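Local coordinates for FAD-dependent pyridine nucleotide-disulphide oxidoreductase (Desulfovibrio vulgaris, PDB 3IWA), which probably catalyses FAD-dependent redox reactions with NADH or NADPH, as a member of the pyridine nucleotide-disulphide oxidoreductase family, at residues A[158-163]-A[246-251]; A[92-97]-A[264-269]; A[5-10]-A[110-115]. All coordinates share one frame; numbering follows the deposited sequence.

Contact 1. Residues A[158-163]-A[246-251]; sequences EVSKAV and DADLVI
A162 and V163 pair with L249 and V250 as neighbouring parallel strands of a five-stranded Rossmann-type sheet, consistent with the pyridine nucleotide-binding domain of this family. The backbone ladder runs from L249 N to K161 O, from V163 N to L249 O (2.9 Å) and from I251 N to V163 O. Just ahead of the ladder, the D248 carboxylate reaches over to the incoming chain. D248 OD1 accepts S160 N at 2.9 Å, on its syn lone pair. D248 OD2 accepts K161 N at 2.7 Å, also from the syn side but 24° out of the carboxylate plane. A chi1 of 46° sets D248 CG between its own backbone N and carbonyl carbon and swings the group across the gap.

On one face of the sheet A162 and L249 lie under L178 of helix 169-182. Near V163 on the other face, V163 CG2 touches A247 CB at 3.6 Å, and V163 and V250 meet V238 of strand 235-240. K161 NZ is 4.2 Å from D246 OD2, too far for a salt bridge, though the opposite charges probably attract. The two carboxylate oxygens thus satisfy two consecutive backbone N-H groups and fix the chain as it enters the strand.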
loop_
_atom_site.group_PDB
_atom_site.type_symbol
_atom_site.label_atom_id
_atom_site.label_comp_id
_atom_site.label_asym_id
_atom_site.label_seq_id
_atom_site.Cartn_x
_atom_site.Cartn_y
_atom_site.Cartn_z
ATOM N N GLU A 158 -24.941 33.368 -1.860
ATOM C CA GLU A 158 -24.604 33.821 -3.228
ATOM C C GLU A 158 -25.228 32.955 -4.334
ATOM O O GLU A 158 -25.676 33.469 -5.363
ATOM C CB GLU A 158 -23.091 33.799 -3.443
ATOM C CG GLU A 158 -22.289 34.860 -2.726
ATOM C CD GLU A 158 -20.850 34.976 -3.275
ATOM O OE1 GLU A 158 -20.128 35.924 -2.882
ATOM O OE2 GLU A 158 -20.441 34.122 -4.103
ATOM N N VAL A 159 -25.203 31.641 -4.117
ATOM C CA VAL A 159 -25.655 30.651 -5.101
ATOM C C VAL A 159 -26.867 29.897 -4.540
ATOM O O VAL A 159 -26.886 29.515 -3.381
ATOM C CB VAL A 159 -24.511 29.667 -5.462
ATOM C CG1 VAL A 159 -24.995 28.595 -6.423
ATOM C CG2 VAL A 159 -23.334 30.422 -6.067
ATOM N N SER A 160 -27.881 29.710 -5.371
ATOM C CA SER A 160 -29.096 29.021 -4.971
ATOM C C SER A 160 -29.089 27.649 -5.595
ATOM O O SER A 160 -29.283 26.646 -4.907
ATOM C CB SER A 160 -30.356 29.794 -5.424
ATOM O OG SER A 160 -31.549 29.037 -5.176
ATOM N N LYS A 161 -28.867 27.598 -6.907
ATOM C CA LYS A 161 -28.816 26.313 -7.592
ATOM C C LYS A 161 -27.561 26.115 -8.438
ATOM O O LYS A 161 -27.200 26.966 -9.262
ATOM C CB LYS A 161 -30.078 26.107 -8.417
ATOM C CG LYS A 161 -31.357 26.009 -7.564
ATOM C CD LYS A 161 -32.416 25.096 -8.174
ATOM C CE LYS A 161 -33.577 24.872 -7.204
ATOM N NZ LYS A 161 -34.809 25.596 -7.606
ATOM N N ALA A 162 -26.908 24.973 -8.202
ATOM C CA ALA A 162 -25.736 24.535 -8.956
ATOM C C ALA A 162 -26.060 23.273 -9.750
ATOM O O ALA A 162 -26.575 22.309 -9.196
ATOM C CB ALA A 162 -24.558 24.282 -8.036
ATOM N N VAL A 163 -25.753 23.297 -11.045
ATOM C CA VAL A 163 -25.748 22.082 -11.834
ATOM C C VAL A 163 -24.307 21.728 -12.257
ATOM O O VAL A 163 -23.599 22.562 -12.812
ATOM C CB VAL A 163 -26.652 22.225 -13.065
ATOM C CG1 VAL A 163 -26.385 21.065 -14.073
ATOM C CG2 VAL A 163 -28.120 22.312 -12.585
ATOM N N ASP A 246 -33.245 24.505 -13.146
ATOM C CA ASP A 246 -32.817 25.857 -12.805
ATOM C C ASP A 246 -31.379 25.804 -12.262
ATOM O O ASP A 246 -31.079 24.998 -11.375
ATOM C CB ASP A 246 -33.746 26.489 -11.744
ATOM C CG ASP A 246 -35.174 26.754 -12.253
ATOM O OD1 ASP A 246 -35.351 27.386 -13.318
ATOM O OD2 ASP A 246 -36.119 26.364 -11.538
ATOM N N ALA A 247 -30.516 26.665 -12.786
ATOM C CA ALA A 247 -29.173 26.825 -12.259
ATOM C C ALA A 247 -28.693 28.251 -12.418
ATOM O O ALA A 247 -28.693 28.766 -13.518
ATOM C CB ALA A 247 -28.199 25.898 -12.974
ATOM N N ASP A 248 -28.251 28.866 -11.323
ATOM C CA ASP A 248 -27.512 30.124 -11.402
ATOM C C ASP A 248 -25.997 29.892 -11.415
ATOM O O ASP A 248 -25.224 30.810 -11.633
ATOM C CB ASP A 248 -27.923 31.109 -10.281
ATOM C CG ASP A 248 -28.008 30.455 -8.904
ATOM O OD1 ASP A 248 -27.150 30.715 -8.030
ATOM O OD2 ASP A 248 -28.949 29.692 -8.675
ATOM N N LEU A 249 -25.575 28.666 -11.147
ATOM C CA LEU A 249 -24.160 28.249 -11.322
ATOM C C LEU A 249 -24.145 26.908 -12.054
ATOM O O LEU A 249 -24.825 25.976 -11.645
ATOM C CB LEU A 249 -23.455 28.092 -9.965
ATOM C CG LEU A 249 -21.988 27.647 -9.976
ATOM C CD1 LEU A 249 -21.068 28.756 -10.465
ATOM C CD2 LEU A 249 -21.571 27.186 -8.596
ATOM N N VAL A 250 -23.357 26.840 -13.117
ATOM C CA VAL A 250 -23.132 25.627 -13.867
ATOM C C VAL A 250 -21.624 25.342 -13.933
ATOM O O VAL A 250 -20.841 26.161 -14.438
ATOM C CB VAL A 250 -23.710 25.735 -15.287
ATOM C CG1 VAL A 250 -23.349 24.522 -16.093
ATOM C CG2 VAL A 250 -25.232 25.947 -15.219
ATOM N N ILE A 251 -21.233 24.196 -13.391
ATOM C CA ILE A 251 -19.842 23.772 -13.368
ATOM C C ILE A 251 -19.600 22.829 -14.548
ATOM O O ILE A 251 -20.290 21.830 -14.695
ATOM C CB ILE A 251 -19.522 23.053 -12.050
ATOM C CG1 ILE A 251 -19.920 23.908 -10.838
ATOM C CG2 ILE A 251 -18.067 22.736 -11.948
ATOM C CD1 ILE A 251 -19.075 25.141 -10.665
#

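Contact 2. Residues A[92-97]-A[264-269]; sequences IDRAAH and RDAGLE
R94 and A266 join the end of strand 87-93 to the C-terminal end of helix 261-266, where G267 forms a Schellman motif. In the conformer described, one of two deposited, R94 NH1 donates to A266 O at 3.0 Å, with an N-H...O angle of 167°. The acceptor lies practically in the guanidinium plane, at the edge of the group. The donor is tilted 29° from the carbonyl plane of A266.

The R94 side chain bends at chi3 (56°), and this turns the guanidinium toward the helix end. L268 CD2 sits over one face, 3.7 Å above the plane and offset toward the rim. Its closest atom in R94 is NE, at 3.8 Å. R94 NE has a second partner, D286, in a salt bridge. In this conformer the guanidinium is therefore bonded at NE and NH1 and has a methyl group over one face; the grip may not hold in the other. G267 O also lies near R94 NH1, at 3.3 Å.

I92 adds an apolar contact. I92 CB meets A266 CB at 3.9 Å, and the I92 side chain also packs on L117 and L119 of strand 116-119. L268 touches L119 as well, so both segments rest on the same strand.

A positive charge at the carboxyl end of a helix would probably be favourable, since the last carbonyls point outward there. G267 has positive phi, and G267 N bonds back to R264 O at 3.1 Å. Positive phi at a glycine, with two bonds back into the last turn, is typical of the Schellman motif that ends a helix.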
loop_
_atom_site.group_PDB
_atom_site.type_symbol
_atom_site.label_atom_id
_atom_site.label_comp_id
_atom_site.label_asym_id
_atom_site.label_seq_id
_atom_site.Cartn_x
_atom_site.Cartn_y
_atom_site.Cartn_z
ATOM N N ILE A 92 7.015 30.457 -29.609
ATOM C CA ILE A 92 8.302 29.911 -29.250
ATOM C C ILE A 92 9.140 29.764 -30.503
ATOM O O ILE A 92 8.698 29.168 -31.467
ATOM C CB ILE A 92 8.159 28.541 -28.566
ATOM C CG1 ILE A 92 7.462 28.712 -27.217
ATOM C CG2 ILE A 92 9.544 27.880 -28.363
ATOM C CD1 ILE A 92 7.129 27.440 -26.556
ATOM N N ASP A 93 10.356 30.298 -30.487
ATOM C CA ASP A 93 11.289 30.050 -31.578
ATOM C C ASP A 93 12.357 29.148 -31.028
ATOM O O ASP A 93 13.230 29.580 -30.287
ATOM C CB ASP A 93 11.883 31.354 -32.127
ATOM C CG ASP A 93 12.733 31.141 -33.389
ATOM O OD1 ASP A 93 13.061 29.982 -33.727
ATOM O OD2 ASP A 93 13.092 32.155 -34.035
ATOM N N ARG A 94 12.267 27.890 -31.424
ATOM C CA ARG A 94 13.142 26.841 -30.918
ATOM C C ARG A 94 14.588 26.968 -31.387
ATOM O O ARG A 94 15.518 26.817 -30.583
ATOM C CB ARG A 94 12.586 25.486 -31.321
ATOM C CG ARG A 94 11.350 25.144 -30.552
ATOM C CD ARG A 94 10.575 24.119 -31.285
ATOM N NE ARG A 94 11.388 22.947 -31.536
ATOM C CZ ARG A 94 11.079 22.022 -32.426
ATOM N NH1 ARG A 94 9.976 22.149 -33.148
ATOM N NH2 ARG A 94 11.865 20.974 -32.595
ATOM N N ALA A 95 14.784 27.241 -32.678
ATOM C CA ALA A 95 16.148 27.404 -33.228
ATOM C C ALA A 95 16.887 28.559 -32.532
ATOM O O ALA A 95 18.056 28.420 -32.129
ATOM C CB ALA A 95 16.103 27.622 -34.743
ATOM N N ALA A 96 16.177 29.676 -32.364
ATOM C CA ALA A 96 16.703 30.871 -31.698
ATOM C C ALA A 96 16.666 30.872 -30.159
ATOM O O ALA A 96 17.218 31.790 -29.530
ATOM C CB ALA A 96 15.944 32.100 -32.215
ATOM N N HIS A 97 15.981 29.894 -29.562
ATOM C CA HIS A 97 15.791 29.815 -28.105
ATOM C C HIS A 97 15.227 31.122 -27.531
ATOM O O HIS A 97 15.782 31.739 -26.619
ATOM C CB HIS A 97 17.096 29.406 -27.417
ATOM C CG HIS A 97 17.519 27.995 -27.705
ATOM N ND1 HIS A 97 17.868 27.558 -28.964
ATOM C CD2 HIS A 97 17.640 26.918 -26.892
ATOM C CE1 HIS A 97 18.188 26.277 -28.915
ATOM N NE2 HIS A 97 18.054 25.862 -27.669
ATOM N N ARG A 264 2.025 23.383 -30.425
ATOM C CA ARG A 264 1.671 23.070 -31.806
ATOM C C ARG A 264 2.338 24.054 -32.782
ATOM O O ARG A 264 3.008 23.638 -33.726
ATOM C CB ARG A 264 0.147 23.100 -32.010
ATOM C CG ARG A 264 -0.265 22.588 -33.389
ATOM C CD ARG A 264 -1.793 22.519 -33.647
ATOM N NE ARG A 264 -2.508 21.647 -32.710
ATOM C CZ ARG A 264 -2.593 20.314 -32.785
ATOM N NH1 ARG A 264 -2.014 19.645 -33.774
ATOM N NH2 ARG A 264 -3.286 19.641 -31.861
ATOM N N ASP A 265 2.151 25.347 -32.531
ATOM C CA ASP A 265 2.745 26.399 -33.362
ATOM C C ASP A 265 4.278 26.309 -33.404
ATOM O O ASP A 265 4.894 26.653 -34.394
ATOM C CB ASP A 265 2.344 27.786 -32.839
ATOM C CG ASP A 265 0.825 28.037 -32.907
ATOM O OD1 ASP A 265 0.108 27.352 -33.663
ATOM O OD2 ASP A 265 0.345 28.928 -32.189
ATOM N N ALA A 266 4.873 25.840 -32.308
ATOM C CA ALA A 266 6.321 25.748 -32.190
ATOM C C ALA A 266 6.881 24.551 -32.948
ATOM O O ALA A 266 8.065 24.512 -33.210
ATOM C CB ALA A 266 6.723 25.697 -30.746
ATOM N N GLY A 267 6.034 23.586 -33.294
ATOM C CA GLY A 267 6.459 22.389 -34.050
ATOM C C GLY A 267 6.757 21.168 -33.184
ATOM O O GLY A 267 7.387 20.204 -33.628
ATOM N N LEU A 268 6.290 21.194 -31.951
ATOM C CA LEU A 268 6.562 20.110 -31.048
ATOM C C LEU A 268 5.661 18.917 -31.401
ATOM O O LEU A 268 4.506 19.073 -31.811
ATOM C CB LEU A 268 6.398 20.558 -29.593
ATOM C CG LEU A 268 7.422 21.575 -29.069
ATOM C CD1 LEU A 268 7.243 21.737 -27.618
ATOM C CD2 LEU A 268 8.875 21.202 -29.362
ATOM N N GLU A 269 6.220 17.726 -31.260
ATOM C CA GLU A 269 5.477 16.490 -31.495
ATOM C C GLU A 269 4.359 16.338 -30.461
ATOM O O GLU A 269 4.576 16.423 -29.242
ATOM C CB GLU A 269 6.425 15.253 -31.515
ATOM C CG GLU A 269 7.204 15.038 -32.839
ATOM C CD GLU A 269 6.293 14.833 -34.053
ATOM O OE1 GLU A 269 5.328 14.025 -33.954
ATOM O OE2 GLU A 269 6.532 15.473 -35.107
#

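Contact 3. Residues A[5-10]-A[110-115]; sequences HVVVIG and RTLKYD
H5 meets K113 and D115 where strand 5-9, central in a parallel Rossmann-type sheet, passes the exit of a three-stranded antiparallel meander. This is consistent with the FAD-binding domain of the family. Strands 5-9 and 110-113 do not pair as neighbours in one sheet. Their axes come no closer than 8.1 Å. Most of the contact, and all its hydrogen bonds, is made at K113 to D115, where the chain leaves for strand 116-119.

The H5 side chain, in the conformer described, starts with CB 3.7 Å from D115 OD2. CG stands anti to the backbone N (chi1 -169°) and comes within 3.6 Å of K113 O. At ND1 the ring donates to K113 O, 2.7 Å away. The N-H...O angle is 133°, so the bond is short but not straight. The oxygen comes in at the ring edge, tilted out of the ring plane, while ND1 lies nearly in line with the K113 carbonyl. CE1 is 3.4 Å from K113 O. At the far end, H5 NE2 bonds to T32 of the neighbouring strand 30-34. In this conformer both nitrogens are bonded, which would hold the imidazole in this rotation; a second conformer is deposited.

The H5 backbone is held too. H5 N gives a nearly straight bond (172°) to D115 OD2, met on the anti side of the carboxylate. H5 O receives D115 N. One aspartate thus uses its backbone and its side chain to grip both polar backbone atoms of H5. V7 continues the bonding to the next strand through K116 and V118.

Inside this polar end lies an apolar layer. The V7 and Y114 side chains cross at about a right angle. V7 CG2 lies 3.8 Å from Y114 CB and 4.2 Å from L112 CD1.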
loop_
_atom_site.group_PDB
_atom_site.type_symbol
_atom_site.label_atom_id
_atom_site.label_comp_id
_atom_site.label_asym_id
_atom_site.label_seq_id
_atom_site.Cartn_x
_atom_site.Cartn_y
_atom_site.Cartn_z
ATOM N N HIS A 5 19.668 30.488 -18.085
ATOM C CA HIS A 5 18.338 31.061 -17.954
ATOM C C HIS A 5 17.326 30.000 -18.342
ATOM O O HIS A 5 17.409 29.363 -19.400
ATOM C CB HIS A 5 18.127 32.326 -18.792
ATOM C CG HIS A 5 16.853 33.051 -18.462
ATOM N ND1 HIS A 5 16.198 33.869 -19.358
ATOM C CD2 HIS A 5 16.112 33.066 -17.328
ATOM C CE1 HIS A 5 15.114 34.366 -18.787
ATOM N NE2 HIS A 5 15.035 33.888 -17.556
ATOM N N VAL A 6 16.379 29.783 -17.459
ATOM C CA VAL A 6 15.306 28.877 -17.753
ATOM C C VAL A 6 14.024 29.686 -17.715
ATOM O O VAL A 6 13.803 30.476 -16.800
ATOM C CB VAL A 6 15.254 27.737 -16.747
ATOM C CG1 VAL A 6 13.916 26.978 -16.859
ATOM C CG2 VAL A 6 16.434 26.838 -16.971
ATOM N N VAL A 7 13.189 29.481 -18.726
ATOM C CA VAL A 7 11.874 30.090 -18.777
ATOM C C VAL A 7 10.809 28.998 -18.526
ATOM O O VAL A 7 10.873 27.926 -19.077
ATOM C CB VAL A 7 11.664 30.762 -20.137
ATOM C CG1 VAL A 7 10.190 31.157 -20.334
ATOM C CG2 VAL A 7 12.587 31.977 -20.242
ATOM N N VAL A 8 9.843 29.304 -17.682
ATOM C CA VAL A 8 8.784 28.383 -17.344
ATOM C C VAL A 8 7.461 29.038 -17.717
ATOM O O VAL A 8 7.177 30.116 -17.247
ATOM C CB VAL A 8 8.820 28.064 -15.828
ATOM C CG1 VAL A 8 7.657 27.244 -15.446
ATOM C CG2 VAL A 8 10.090 27.356 -15.490
ATOM N N ILE A 9 6.666 28.378 -18.558
ATOM C CA ILE A 9 5.380 28.900 -18.980
ATOM C C ILE A 9 4.236 28.151 -18.338
ATOM O O ILE A 9 3.984 26.992 -18.651
ATOM C CB ILE A 9 5.180 28.793 -20.477
ATOM C CG1 ILE A 9 6.139 29.703 -21.209
ATOM C CG2 ILE A 9 3.735 29.172 -20.868
ATOM C CD1 ILE A 9 6.189 29.400 -22.633
ATOM N N GLY A 10 3.508 28.860 -17.495
ATOM C CA GLY A 10 2.351 28.337 -16.795
ATOM C C GLY A 10 2.684 28.309 -15.323
ATOM O O GLY A 10 3.799 27.968 -14.933
ATOM N N ARG A 110 7.710 41.661 -25.129
ATOM C CA ARG A 110 9.100 41.379 -24.797
ATOM C C ARG A 110 9.531 40.031 -25.346
ATOM O O ARG A 110 8.708 39.140 -25.525
ATOM C CB ARG A 110 9.264 41.420 -23.286
ATOM C CG ARG A 110 10.652 41.094 -22.805
ATOM C CD ARG A 110 10.882 41.690 -21.446
ATOM N NE ARG A 110 11.860 40.930 -20.674
ATOM C CZ ARG A 110 11.691 40.556 -19.406
ATOM N NH1 ARG A 110 10.570 40.864 -18.739
ATOM N NH2 ARG A 110 12.649 39.868 -18.797
ATOM N N THR A 111 10.827 39.908 -25.624
ATOM C CA THR A 111 11.419 38.683 -26.154
ATOM C C THR A 111 12.401 38.150 -25.120
ATOM O O THR A 111 13.466 38.739 -24.896
ATOM C CB THR A 111 12.136 38.930 -27.490
ATOM O OG1 THR A 111 11.168 38.989 -28.544
ATOM C CG2 THR A 111 13.123 37.826 -27.807
ATOM N N LEU A 112 12.013 37.054 -24.463
ATOM C CA LEU A 112 12.854 36.408 -23.458
ATOM C C LEU A 112 13.763 35.438 -24.173
ATOM O O LEU A 112 13.344 34.814 -25.142
ATOM C CB LEU A 112 11.996 35.620 -22.472
ATOM C CG LEU A 112 10.970 36.359 -21.611
ATOM C CD1 LEU A 112 10.183 35.342 -20.790
ATOM C CD2 LEU A 112 11.653 37.405 -20.703
ATOM N N LYS A 113 14.992 35.294 -23.692
ATOM C CA LYS A 113 15.889 34.264 -24.206
ATOM C C LYS A 113 16.049 33.129 -23.182
ATOM O O LYS A 113 16.015 33.360 -21.956
ATOM C CB LYS A 113 17.248 34.859 -24.603
ATOM C CG LYS A 113 17.769 34.317 -25.952
ATOM C CD LYS A 113 18.713 33.131 -25.785
ATOM C CE LYS A 113 19.195 32.587 -27.128
ATOM N NZ LYS A 113 20.055 31.365 -26.957
ATOM N N TYR A 114 16.210 31.904 -23.676
ATOM C CA TYR A 114 16.277 30.779 -22.772
ATOM C C TYR A 114 17.344 29.792 -23.168
ATOM O O TYR A 114 17.663 29.643 -24.343
ATOM C CB TYR A 114 14.905 30.086 -22.644
ATOM C CG TYR A 114 14.442 29.310 -23.860
ATOM C CD1 TYR A 114 14.901 28.032 -24.114
ATOM C CD2 TYR A 114 13.524 29.858 -24.741
ATOM C CE1 TYR A 114 14.466 27.321 -25.228
ATOM C CE2 TYR A 114 13.077 29.162 -25.834
ATOM C CZ TYR A 114 13.545 27.900 -26.073
ATOM O OH TYR A 114 13.090 27.226 -27.177
ATOM N N ASP A 115 17.892 29.138 -22.149
ATOM C CA ASP A 115 18.707 27.935 -22.323
ATOM C C ASP A 115 17.827 26.686 -22.258
ATOM O O ASP A 115 18.080 25.724 -22.964
ATOM C CB ASP A 115 19.760 27.861 -21.222
ATOM C CG ASP A 115 20.722 29.044 -21.265
ATOM O OD1 ASP A 115 21.679 28.916 -22.044
ATOM O OD2 ASP A 115 20.519 30.068 -20.533
#

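From the N terminus, strand 5-9 comes first, then 92-97 at the end of strand 87-93. Contact 3 closes at 110-115, after 92-97 has already opened contact 2. These two loops therefore cross. Contact 1 opens at 158-163 and closes at 246-251, nested inside the loop that contact 2 completes at 264-269. Contacts 2 and 3 are neighbours: their centres lie 13 Å apart, and H97 O is 3.0 Å from Y114 N, a probable hydrogen bond. Together they tie the antiparallel meander to the first parallel sheet and to helix 261-266. Contact 1 belongs to the second parallel sheet, its centre about 40 Å from the centres of both others.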